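Local coordinates for cobalamin biosynthesis protein CobN (Mycobacterium tuberculosis, PDB 7C6O), which probably serves as the catalytic large subunit of cobaltochelatase, which inserts cobalt into the corrin ring during cobalamin biosynthesis, at residues 626-631 and 655-660; 649-654 and 677-682; 664-669 and 686-691. All blocks are in the same frame, centred on the assembly; numbering follows the deposited sequence.

Interaction 1: 626-631 and 655-660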
loop_
_atom_site.group_PDB
_atom_site.type_symbol
_atom_site.label_atom_id
_atom_site.label_comp_id
_atom_site.label_asym_id
_atom_site.label_seq_id
_atom_site.Cartn_x
_atom_site.Cartn_y
_atom_site.Cartn_z
ATOM N N ILE A 626 -22.920 -23.344 -21.610
ATOM C CA ILE A 626 -23.394 -22.004 -21.282
ATOM C C ILE A 626 -23.926 -21.318 -22.532
ATOM O O ILE A 626 -24.985 -20.678 -22.507
ATOM C CB ILE A 626 -22.269 -21.187 -20.619
ATOM C CG1 ILE A 626 -21.932 -21.761 -19.243
ATOM C CG2 ILE A 626 -22.665 -19.732 -20.494
ATOM C CD1 ILE A 626 -20.720 -21.118 -18.608
ATOM N N ALA A 627 -23.208 -21.453 -23.651
ATOM C CA ALA A 627 -23.690 -20.893 -24.908
ATOM C C ALA A 627 -24.947 -21.611 -25.386
ATOM O O ALA A 627 -25.858 -20.980 -25.934
ATOM C CB ALA A 627 -22.589 -20.959 -25.967
ATOM N N ARG A 628 -25.014 -22.931 -25.188
ATOM C CA ARG A 628 -26.217 -23.673 -25.558
ATOM C C ARG A 628 -27.416 -23.214 -24.738
ATOM O O ARG A 628 -28.532 -23.104 -25.262
ATOM C CB ARG A 628 -25.986 -25.175 -25.375
ATOM C CG ARG A 628 -27.014 -26.054 -26.094
ATOM C CD ARG A 628 -26.953 -27.500 -25.611
ATOM N NE ARG A 628 -25.582 -27.977 -25.455
ATOM C CZ ARG A 628 -24.839 -28.457 -26.448
ATOM N NH1 ARG A 628 -25.335 -28.530 -27.676
ATOM N NH2 ARG A 628 -23.600 -28.867 -26.212
ATOM N N LEU A 629 -27.206 -22.939 -23.447
ATOM C CA LEU A 629 -28.294 -22.447 -22.604
ATOM C C LEU A 629 -28.804 -21.101 -23.098
ATOM O O LEU A 629 -30.015 -20.855 -23.117
ATOM C CB LEU A 629 -27.826 -22.345 -21.152
ATOM C CG LEU A 629 -28.819 -21.742 -20.158
ATOM C CD1 LEU A 629 -30.088 -22.575 -20.092
ATOM C CD2 LEU A 629 -28.176 -21.626 -18.786
ATOM N N GLU A 630 -27.886 -20.216 -23.486
ATOM C CA GLU A 630 -28.262 -18.946 -24.097
ATOM C C GLU A 630 -29.216 -19.156 -25.267
ATOM O O GLU A 630 -30.223 -18.449 -25.396
ATOM C CB GLU A 630 -26.993 -18.221 -24.549
ATOM C CG GLU A 630 -27.154 -16.778 -24.960
ATOM C CD GLU A 630 -25.807 -16.101 -25.142
ATOM O OE1 GLU A 630 -24.837 -16.798 -25.511
ATOM O OE2 GLU A 630 -25.710 -14.883 -24.898
ATOM N N GLN A 631 -28.925 -20.142 -26.117
ATOM C CA GLN A 631 -29.778 -20.411 -27.270
ATOM C C GLN A 631 -31.155 -20.902 -26.838
ATOM O O GLN A 631 -32.174 -20.505 -27.417
ATOM C CB GLN A 631 -29.104 -21.433 -28.185
ATOM C CG GLN A 631 -27.693 -21.050 -28.610
ATOM C CD GLN A 631 -26.936 -22.198 -29.257
ATOM O OE1 GLN A 631 -27.489 -23.277 -29.482
ATOM N NE2 GLN A 631 -25.662 -21.971 -29.555
ATOM N N TRP A 655 -34.252 -27.534 -18.417
ATOM C CA TRP A 655 -33.959 -28.207 -17.155
ATOM C C TRP A 655 -33.006 -29.375 -17.363
ATOM O O TRP A 655 -32.105 -29.604 -16.548
ATOM C CB TRP A 655 -35.249 -28.680 -16.487
ATOM C CG TRP A 655 -35.007 -29.199 -15.109
ATOM C CD1 TRP A 655 -35.185 -30.476 -14.667
ATOM C CD2 TRP A 655 -34.503 -28.455 -13.996
ATOM N NE1 TRP A 655 -34.836 -30.571 -13.342
ATOM C CE2 TRP A 655 -34.412 -29.343 -12.907
ATOM C CE3 TRP A 655 -34.126 -27.122 -13.811
ATOM C CZ2 TRP A 655 -33.959 -28.942 -11.655
ATOM C CZ3 TRP A 655 -33.677 -26.725 -12.565
ATOM C CH2 TRP A 655 -33.601 -27.631 -11.503
ATOM N N THR A 656 -33.192 -30.126 -18.452
ATOM C CA THR A 656 -32.262 -31.199 -18.785
ATOM C C THR A 656 -30.844 -30.662 -18.947
ATOM O O THR A 656 -29.887 -31.235 -18.415
ATOM C CB THR A 656 -32.722 -31.909 -20.059
ATOM O OG1 THR A 656 -33.901 -32.674 -19.781
ATOM C CG2 THR A 656 -31.630 -32.827 -20.591
ATOM N N LEU A 657 -30.694 -29.549 -19.668
ATOM C CA LEU A 657 -29.370 -28.962 -19.855
ATOM C C LEU A 657 -28.786 -28.483 -18.531
ATOM O O LEU A 657 -27.618 -28.750 -18.225
ATOM C CB LEU A 657 -29.442 -27.811 -20.859
ATOM C CG LEU A 657 -28.143 -27.024 -21.060
ATOM C CD1 LEU A 657 -26.990 -27.948 -21.445
ATOM C CD2 LEU A 657 -28.338 -25.949 -22.112
ATOM N N ILE A 658 -29.588 -27.773 -17.733
ATOM C CA ILE A 658 -29.117 -27.259 -16.447
ATOM C C ILE A 658 -28.633 -28.401 -15.559
ATOM O O ILE A 658 -27.558 -28.326 -14.951
ATOM C CB ILE A 658 -30.225 -26.438 -15.761
ATOM C CG1 ILE A 658 -30.395 -25.084 -16.458
ATOM C CG2 ILE A 658 -29.924 -26.244 -14.277
ATOM C CD1 ILE A 658 -31.554 -24.252 -15.926
ATOM N N ARG A 659 -29.412 -29.483 -15.486
ATOM C CA ARG A 659 -29.018 -30.621 -14.661
ATOM C C ARG A 659 -27.794 -31.325 -15.233
ATOM O O ARG A 659 -26.866 -31.667 -14.492
ATOM C CB ARG A 659 -30.186 -31.603 -14.529
ATOM C CG ARG A 659 -31.326 -31.107 -13.650
ATOM C CD ARG A 659 -30.998 -31.274 -12.174
ATOM N NE ARG A 659 -31.100 -32.670 -11.756
ATOM C CZ ARG A 659 -30.668 -33.137 -10.589
ATOM N NH1 ARG A 659 -30.095 -32.319 -9.715
ATOM N NH2 ARG A 659 -30.805 -34.424 -10.295
ATOM N N ALA A 660 -27.768 -31.536 -16.550
ATOM C CA ALA A 660 -26.668 -32.277 -17.162
ATOM C C ALA A 660 -25.345 -31.531 -17.028
ATOM O O ALA A 660 -24.290 -32.153 -16.852
ATOM C CB ALA A 660 -26.982 -32.559 -18.633
#

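Interaction 2: 649-654 and 677-682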
loop_
_atom_site.group_PDB
_atom_site.type_symbol
_atom_site.label_atom_id
_atom_site.label_comp_id
_atom_site.label_asym_id
_atom_site.label_seq_id
_atom_site.Cartn_x
_atom_site.Cartn_y
_atom_site.Cartn_z
ATOM N N ALA A 649 -42.415 -28.030 -23.093
ATOM C CA ALA A 649 -41.405 -28.788 -23.825
ATOM C C ALA A 649 -40.048 -28.094 -23.777
ATOM O O ALA A 649 -39.020 -28.737 -23.533
ATOM C CB ALA A 649 -41.850 -28.999 -25.271
ATOM N N ILE A 650 -40.022 -26.780 -24.010
ATOM C CA ILE A 650 -38.749 -26.067 -23.972
ATOM C C ILE A 650 -38.251 -25.938 -22.537
ATOM O O ILE A 650 -37.038 -25.924 -22.294
ATOM C CB ILE A 650 -38.876 -24.698 -24.672
ATOM C CG1 ILE A 650 -37.514 -24.003 -24.754
ATOM C CG2 ILE A 650 -39.890 -23.813 -23.967
ATOM C CD1 ILE A 650 -36.482 -24.779 -25.548
ATOM N N ARG A 651 -39.166 -25.863 -21.563
ATOM C CA ARG A 651 -38.756 -25.882 -20.162
ATOM C C ARG A 651 -38.029 -27.179 -19.822
ATOM O O ARG A 651 -37.030 -27.165 -19.092
ATOM C CB ARG A 651 -39.966 -25.705 -19.243
ATOM C CG ARG A 651 -40.604 -24.319 -19.239
ATOM C CD ARG A 651 -41.704 -24.258 -18.180
ATOM N NE ARG A 651 -42.466 -23.011 -18.202
ATOM C CZ ARG A 651 -43.772 -22.935 -18.443
ATOM N NH1 ARG A 651 -44.472 -24.036 -18.680
ATOM N NH2 ARG A 651 -44.382 -21.756 -18.442
ATOM N N GLN A 652 -38.519 -28.310 -20.340
ATOM C CA GLN A 652 -37.859 -29.586 -20.087
ATOM C C GLN A 652 -36.467 -29.619 -20.704
ATOM O O GLN A 652 -35.522 -30.132 -20.091
ATOM C CB GLN A 652 -38.705 -30.741 -20.624
ATOM C CG GLN A 652 -39.979 -31.010 -19.840
ATOM C CD GLN A 652 -40.763 -32.193 -20.381
ATOM O OE1 GLN A 652 -40.332 -32.864 -21.319
ATOM N NE2 GLN A 652 -41.923 -32.453 -19.789
ATOM N N GLN A 653 -36.324 -29.090 -21.924
ATOM C CA GLN A 653 -35.004 -29.010 -22.547
ATOM C C GLN A 653 -34.043 -28.189 -21.700
ATOM O O GLN A 653 -32.875 -28.564 -21.528
ATOM C CB GLN A 653 -35.106 -28.399 -23.943
ATOM C CG GLN A 653 -35.762 -29.272 -24.991
ATOM C CD GLN A 653 -35.713 -28.632 -26.365
ATOM O OE1 GLN A 653 -34.638 -28.339 -26.888
ATOM N NE2 GLN A 653 -36.882 -28.392 -26.949
ATOM N N ILE A 654 -34.514 -27.058 -21.175
ATOM C CA ILE A 654 -33.658 -26.192 -20.370
ATOM C C ILE A 654 -33.284 -26.875 -19.063
ATOM O O ILE A 654 -32.126 -26.826 -18.630
ATOM C CB ILE A 654 -34.351 -24.837 -20.133
ATOM C CG1 ILE A 654 -34.435 -24.049 -21.444
ATOM C CG2 ILE A 654 -33.625 -24.033 -19.058
ATOM C CD1 ILE A 654 -35.231 -22.758 -21.338
ATOM N N SER A 677 -43.759 -21.684 -11.473
ATOM C CA SER A 677 -42.649 -20.882 -10.980
ATOM C C SER A 677 -41.405 -21.019 -11.846
ATOM O O SER A 677 -40.386 -20.386 -11.550
ATOM C CB SER A 677 -42.316 -21.264 -9.533
ATOM O OG SER A 677 -43.336 -20.844 -8.644
ATOM N N PHE A 678 -41.469 -21.818 -12.916
ATOM C CA PHE A 678 -40.280 -22.116 -13.708
ATOM C C PHE A 678 -39.792 -20.891 -14.475
ATOM O O PHE A 678 -38.584 -20.630 -14.530
ATOM C CB PHE A 678 -40.579 -23.268 -14.668
ATOM C CG PHE A 678 -39.354 -23.930 -15.229
ATOM C CD1 PHE A 678 -38.829 -25.064 -14.631
ATOM C CD2 PHE A 678 -38.734 -23.425 -16.361
ATOM C CE1 PHE A 678 -37.703 -25.682 -15.146
ATOM C CE2 PHE A 678 -37.609 -24.037 -16.884
ATOM C CZ PHE A 678 -37.092 -25.168 -16.274
ATOM N N ASP A 679 -40.712 -20.131 -15.075
ATOM C CA ASP A 679 -40.310 -18.965 -15.856
ATOM C C ASP A 679 -39.709 -17.873 -14.982
ATOM O O ASP A 679 -38.832 -17.133 -15.439
ATOM C CB ASP A 679 -41.502 -18.423 -16.641
ATOM C CG ASP A 679 -41.981 -19.388 -17.701
ATOM O OD1 ASP A 679 -41.313 -20.426 -17.899
ATOM O OD2 ASP A 679 -43.023 -19.115 -18.333
ATOM N N ASP A 680 -40.170 -17.748 -13.735
ATOM C CA ASP A 680 -39.539 -16.812 -12.813
ATOM C C ASP A 680 -38.116 -17.246 -12.491
ATOM O O ASP A 680 -37.219 -16.407 -12.348
ATOM C CB ASP A 680 -40.365 -16.693 -11.531
ATOM C CG ASP A 680 -39.829 -15.631 -10.589
ATOM O OD1 ASP A 680 -39.164 -14.688 -11.067
ATOM O OD2 ASP A 680 -40.066 -15.744 -9.368
ATOM N N MET A 681 -37.894 -18.556 -12.373
ATOM C CA MET A 681 -36.543 -19.063 -12.169
ATOM C C MET A 681 -35.642 -18.732 -13.352
ATOM O O MET A 681 -34.451 -18.462 -13.168
ATOM C CB MET A 681 -36.591 -20.572 -11.924
ATOM C CG MET A 681 -35.239 -21.227 -11.694
ATOM S SD MET A 681 -34.458 -21.774 -13.224
ATOM C CE MET A 681 -35.661 -22.953 -13.832
ATOM N N LEU A 682 -36.195 -18.732 -14.567
ATOM C CA LEU A 682 -35.389 -18.423 -15.745
ATOM C C LEU A 682 -34.973 -16.961 -15.778
ATOM O O LEU A 682 -33.947 -16.625 -16.380
ATOM C CB LEU A 682 -36.150 -18.785 -17.019
ATOM C CG LEU A 682 -36.418 -20.274 -17.238
ATOM C CD1 LEU A 682 -37.113 -20.487 -18.571
ATOM C CD2 LEU A 682 -35.126 -21.080 -17.170
#

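Interaction 3: 664-669 and 686-691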
loop_
_atom_site.group_PDB
_atom_site.type_symbol
_atom_site.label_atom_id
_atom_site.label_comp_id
_atom_site.label_asym_id
_atom_site.label_seq_id
_atom_site.Cartn_x
_atom_site.Cartn_y
_atom_site.Cartn_z
ATOM N N ASP A 664 -27.300 -26.360 -11.873
ATOM C CA ASP A 664 -28.102 -26.244 -10.664
ATOM C C ASP A 664 -27.237 -25.946 -9.448
ATOM O O ASP A 664 -27.741 -25.401 -8.461
ATOM C CB ASP A 664 -28.925 -27.517 -10.445
ATOM C CG ASP A 664 -28.084 -28.778 -10.489
ATOM O OD1 ASP A 664 -27.045 -28.790 -11.184
ATOM O OD2 ASP A 664 -28.471 -29.765 -9.831
ATOM N N HIS A 665 -25.947 -26.282 -9.503
ATOM C CA HIS A 665 -25.025 -25.862 -8.454
ATOM C C HIS A 665 -24.764 -24.362 -8.529
ATOM O O HIS A 665 -24.859 -23.654 -7.519
ATOM C CB HIS A 665 -23.719 -26.653 -8.561
ATOM C CG HIS A 665 -22.722 -26.323 -7.494
ATOM N ND1 HIS A 665 -21.446 -25.885 -7.776
ATOM C CD2 HIS A 665 -22.817 -26.359 -6.144
ATOM C CE1 HIS A 665 -20.796 -25.671 -6.646
ATOM N NE2 HIS A 665 -21.607 -25.948 -5.641
ATOM N N ASP A 666 -24.437 -23.859 -9.725
ATOM C CA ASP A 666 -24.251 -22.422 -9.913
ATOM C C ASP A 666 -25.481 -21.643 -9.471
ATOM O O ASP A 666 -25.365 -20.572 -8.862
ATOM C CB ASP A 666 -23.957 -22.111 -11.381
ATOM C CG ASP A 666 -22.806 -22.912 -11.932
ATOM O OD1 ASP A 666 -22.891 -24.158 -11.934
ATOM O OD2 ASP A 666 -21.822 -22.291 -12.385
ATOM N N LEU A 667 -26.666 -22.163 -9.777
ATOM C CA LEU A 667 -27.919 -21.451 -9.580
ATOM C C LEU A 667 -28.552 -21.709 -8.220
ATOM O O LEU A 667 -29.603 -21.129 -7.925
ATOM C CB LEU A 667 -28.901 -21.828 -10.692
ATOM C CG LEU A 667 -28.431 -21.464 -12.102
ATOM C CD1 LEU A 667 -29.267 -22.170 -13.153
ATOM C CD2 LEU A 667 -28.477 -19.956 -12.310
ATOM N N GLY A 668 -27.945 -22.551 -7.389
ATOM C CA GLY A 668 -28.497 -22.824 -6.070
ATOM C C GLY A 668 -29.860 -23.479 -6.102
ATOM O O GLY A 668 -30.723 -23.155 -5.277
ATOM N N LEU A 669 -30.074 -24.400 -7.038
ATOM C CA LEU A 669 -31.363 -25.059 -7.216
ATOM C C LEU A 669 -31.280 -26.471 -6.649
ATOM O O LEU A 669 -30.655 -27.352 -7.246
ATOM C CB LEU A 669 -31.755 -25.086 -8.690
ATOM C CG LEU A 669 -31.980 -23.721 -9.342
ATOM C CD1 LEU A 669 -32.234 -23.884 -10.833
ATOM C CD2 LEU A 669 -33.137 -22.995 -8.668
ATOM N N ASP A 686 -31.337 -15.838 -16.509
ATOM C CA ASP A 686 -31.019 -14.745 -17.426
ATOM C C ASP A 686 -29.973 -13.809 -16.835
ATOM O O ASP A 686 -28.984 -13.466 -17.494
ATOM C CB ASP A 686 -32.289 -13.957 -17.758
ATOM C CG ASP A 686 -32.881 -14.331 -19.098
ATOM O OD1 ASP A 686 -32.112 -14.698 -20.011
ATOM O OD2 ASP A 686 -34.120 -14.245 -19.239
ATOM N N GLY A 687 -30.191 -13.368 -15.596
ATOM C CA GLY A 687 -29.239 -12.470 -14.965
ATOM C C GLY A 687 -27.895 -13.126 -14.718
ATOM O O GLY A 687 -26.846 -12.503 -14.906
ATOM N N TRP A 688 -27.907 -14.394 -14.300
ATOM C CA TRP A 688 -26.659 -15.112 -14.053
ATOM C C TRP A 688 -25.863 -15.282 -15.339
ATOM O O TRP A 688 -24.663 -14.989 -15.384
ATOM C CB TRP A 688 -26.953 -16.472 -13.418
ATOM C CG TRP A 688 -25.786 -17.418 -13.451
ATOM C CD1 TRP A 688 -24.665 -17.365 -12.673
ATOM C CD2 TRP A 688 -25.629 -18.563 -14.302
ATOM N NE1 TRP A 688 -23.819 -18.402 -12.989
ATOM C CE2 TRP A 688 -24.388 -19.152 -13.984
ATOM C CE3 TRP A 688 -26.418 -19.146 -15.300
ATOM C CZ2 TRP A 688 -23.918 -20.296 -14.630
ATOM C CZ3 TRP A 688 -25.949 -20.281 -15.940
ATOM C CH2 TRP A 688 -24.711 -20.845 -15.601
ATOM N N LEU A 689 -26.521 -15.758 -16.398
ATOM C CA LEU A 689 -25.852 -15.911 -17.684
ATOM C C LEU A 689 -25.304 -14.579 -18.180
ATOM O O LEU A 689 -24.165 -14.507 -18.660
ATOM C CB LEU A 689 -26.823 -16.513 -18.702
ATOM C CG LEU A 689 -26.428 -16.460 -20.178
ATOM C CD1 LEU A 689 -25.126 -17.195 -20.408
ATOM C CD2 LEU A 689 -27.531 -17.047 -21.039
ATOM N N CYS A 690 -26.095 -13.511 -18.057
ATOM C CA CYS A 690 -25.647 -12.194 -18.494
ATOM C C CYS A 690 -24.384 -11.767 -17.759
ATOM O O CYS A 690 -23.445 -11.248 -18.373
ATOM C CB CYS A 690 -26.763 -11.171 -18.285
ATOM S SG CYS A 690 -26.335 -9.478 -18.765
ATOM N N GLU A 691 -24.329 -12.002 -16.448
ATOM C CA GLU A 691 -23.210 -11.495 -15.660
ATOM C C GLU A 691 -21.929 -12.287 -15.911
ATOM O O GLU A 691 -20.842 -11.700 -15.986
ATOM C CB GLU A 691 -23.583 -11.485 -14.177
ATOM C CG GLU A 691 -24.603 -10.396 -13.846
ATOM C CD GLU A 691 -24.880 -10.249 -12.361
ATOM O OE1 GLU A 691 -24.573 -11.186 -11.598
ATOM O OE2 GLU A 691 -25.408 -9.189 -11.961
HETATM O O HOH W 1 -21.354 -19.688 -12.102
#

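Interaction 1: 626-631 and 655-660
L629 and L657, facing each other across two helices, share one conformation: in each, CG is anti to the backbone N (chi1 175°) and CD1 and CD2 fork at the end. On L657 this carries CD2 onto the backbone of the opposite helix, where it lies 3.5 Å from L629 N and 3.8 Å from L629 CB. The methyl thus meets the helix surface itself at the R628–L629 link and does not stop at side-chain tips. R628 flanks the same leucine. Its aliphatic part passes L657 at a slant, R628 CD standing 4.1 Å from L657 CD2, and a bend at chi3 (-43°) precedes the guanidinium, whose NE forms a salt bridge with D625 one turn earlier. On the inner side the packing is looser, with L629 CD1 4.4 Å from I658 CG1; M663 touches both of these residues, and V685 of helix 675-694 also reaches L629. No hydrogen bond joins the segments, and 181 Å² is buried between them. The axes of the two segments run 165° apart with a closest approach of 10.5 Å, as expected of an antiparallel helical hairpin, here formed by helices 624-642 and 647-660 within an all-helical part of the chain.

Interaction 2: 649-654 and 677-682
R651 grips D679 side-on, with two nitrogens serving two oxygens. R651 NE donates to D679 OD1 at 2.8 Å, and R651 NH2 donates to D679 OD2 at 3.0 Å; both bonds are nearly straight. The oxygens lie close to the guanidinium plane, but the donors approach from above the carboxylate plane, so the two flat groups are tilted 35° from each other instead of coplanar. Both charges have further partners: E675 pairs with R651 NH1, and H636 of helix 624-642 hydrogen-bonds D679 OD1.

The arginine stem reaches this pair by running extended across the F678 ring. R651 CB sits over one face, 4.1 Å from the centroid of the F678 ring, in a CH-pi contact, and R651 CG comes to 3.5 Å from F678 CD2. On the opposite face, M681 CE lies over the ring centre, so the phenyl is held between an arginine stem and a methionine methyl. Farther along, I654 and L682 meet tip to tip, I654 CG2 being 3.8 Å from L682 CD2. The axes of segments 649-654 and 677-682 cross at 50°.

One arginine therefore supplies both apolar cover and charge. With R651 buried and bonded to two carboxylates, its positive charge is probably well compensated, and the bidentate grip should restrict rotation of the D679 carboxylate.

Interaction 3: 664-669 and 686-691
W688 of helix 675-694 meets L667 and D666, two consecutive residues at the turn that ends helix 663-666. On the tryptophan, chi1 of 165° swings the indole away from its own backbone N and extends it toward that turn. L667 has its CG opposite the carbonyl carbon (chi1 -61°), a conformation that brings one methyl down on the indole: L667 CD2 is 3.7 Å from W688 CE3 and stands 3.4 Å above the ring plane, displaced from its middle toward the rim. The leucine and tryptophan side chains cross at about a right angle, and L667 also packs on H684 and V685 of the tryptophan's own helix.

D666 takes the benzo part of the ring. Its CB lies 3.7 Å from W688 CZ2, and the carboxylate plane stands 63° from that of the indole. No direct hydrogen bond joins the two residues. A water in the plane of the indole bridges them instead, accepting from W688 NE1 at 2.9 Å and donating to D666 OD2 at 2.7 Å. The same oxygen forms a salt bridge with R1120 of helix 1111-1123, whose side chain also touches W688.

The helix ends in a Schellman motif: G668 has positive phi, L669 N bonds back to D664 O at 2.9 Å and G668 N to H665 O at 3.3 Å.

The indole N-H of this buried tryptophan is thus satisfied through water, while D666 OD2 has both that water and an arginine as partners, which would be consistent with a stabilised carboxylate charge.

All three contacts are buried and belong to one helical cluster far from the chain's centre, with contact centres 11 to 13 Å apart. Interactions 1 and 2 share helix 647-660, and interactions 2 and 3 share helix 675-694, each at different segments. L629 CD1 lies 4.0 Å from I654 CG2, carrying apolar packing from interaction 1 into interaction 2; a salt bridge from R659 to D664 ties interaction 1 to interaction 3. Their chemistry differs: 626-631 with 655-660 is apolar, with an exposed arginine at its margin; 649-654 with 677-682 adds a direct ion pair; 664-669 with 686-691 combines apolar packing on an indole with a water bridge and faces helix 1111-1123, much later in the chain.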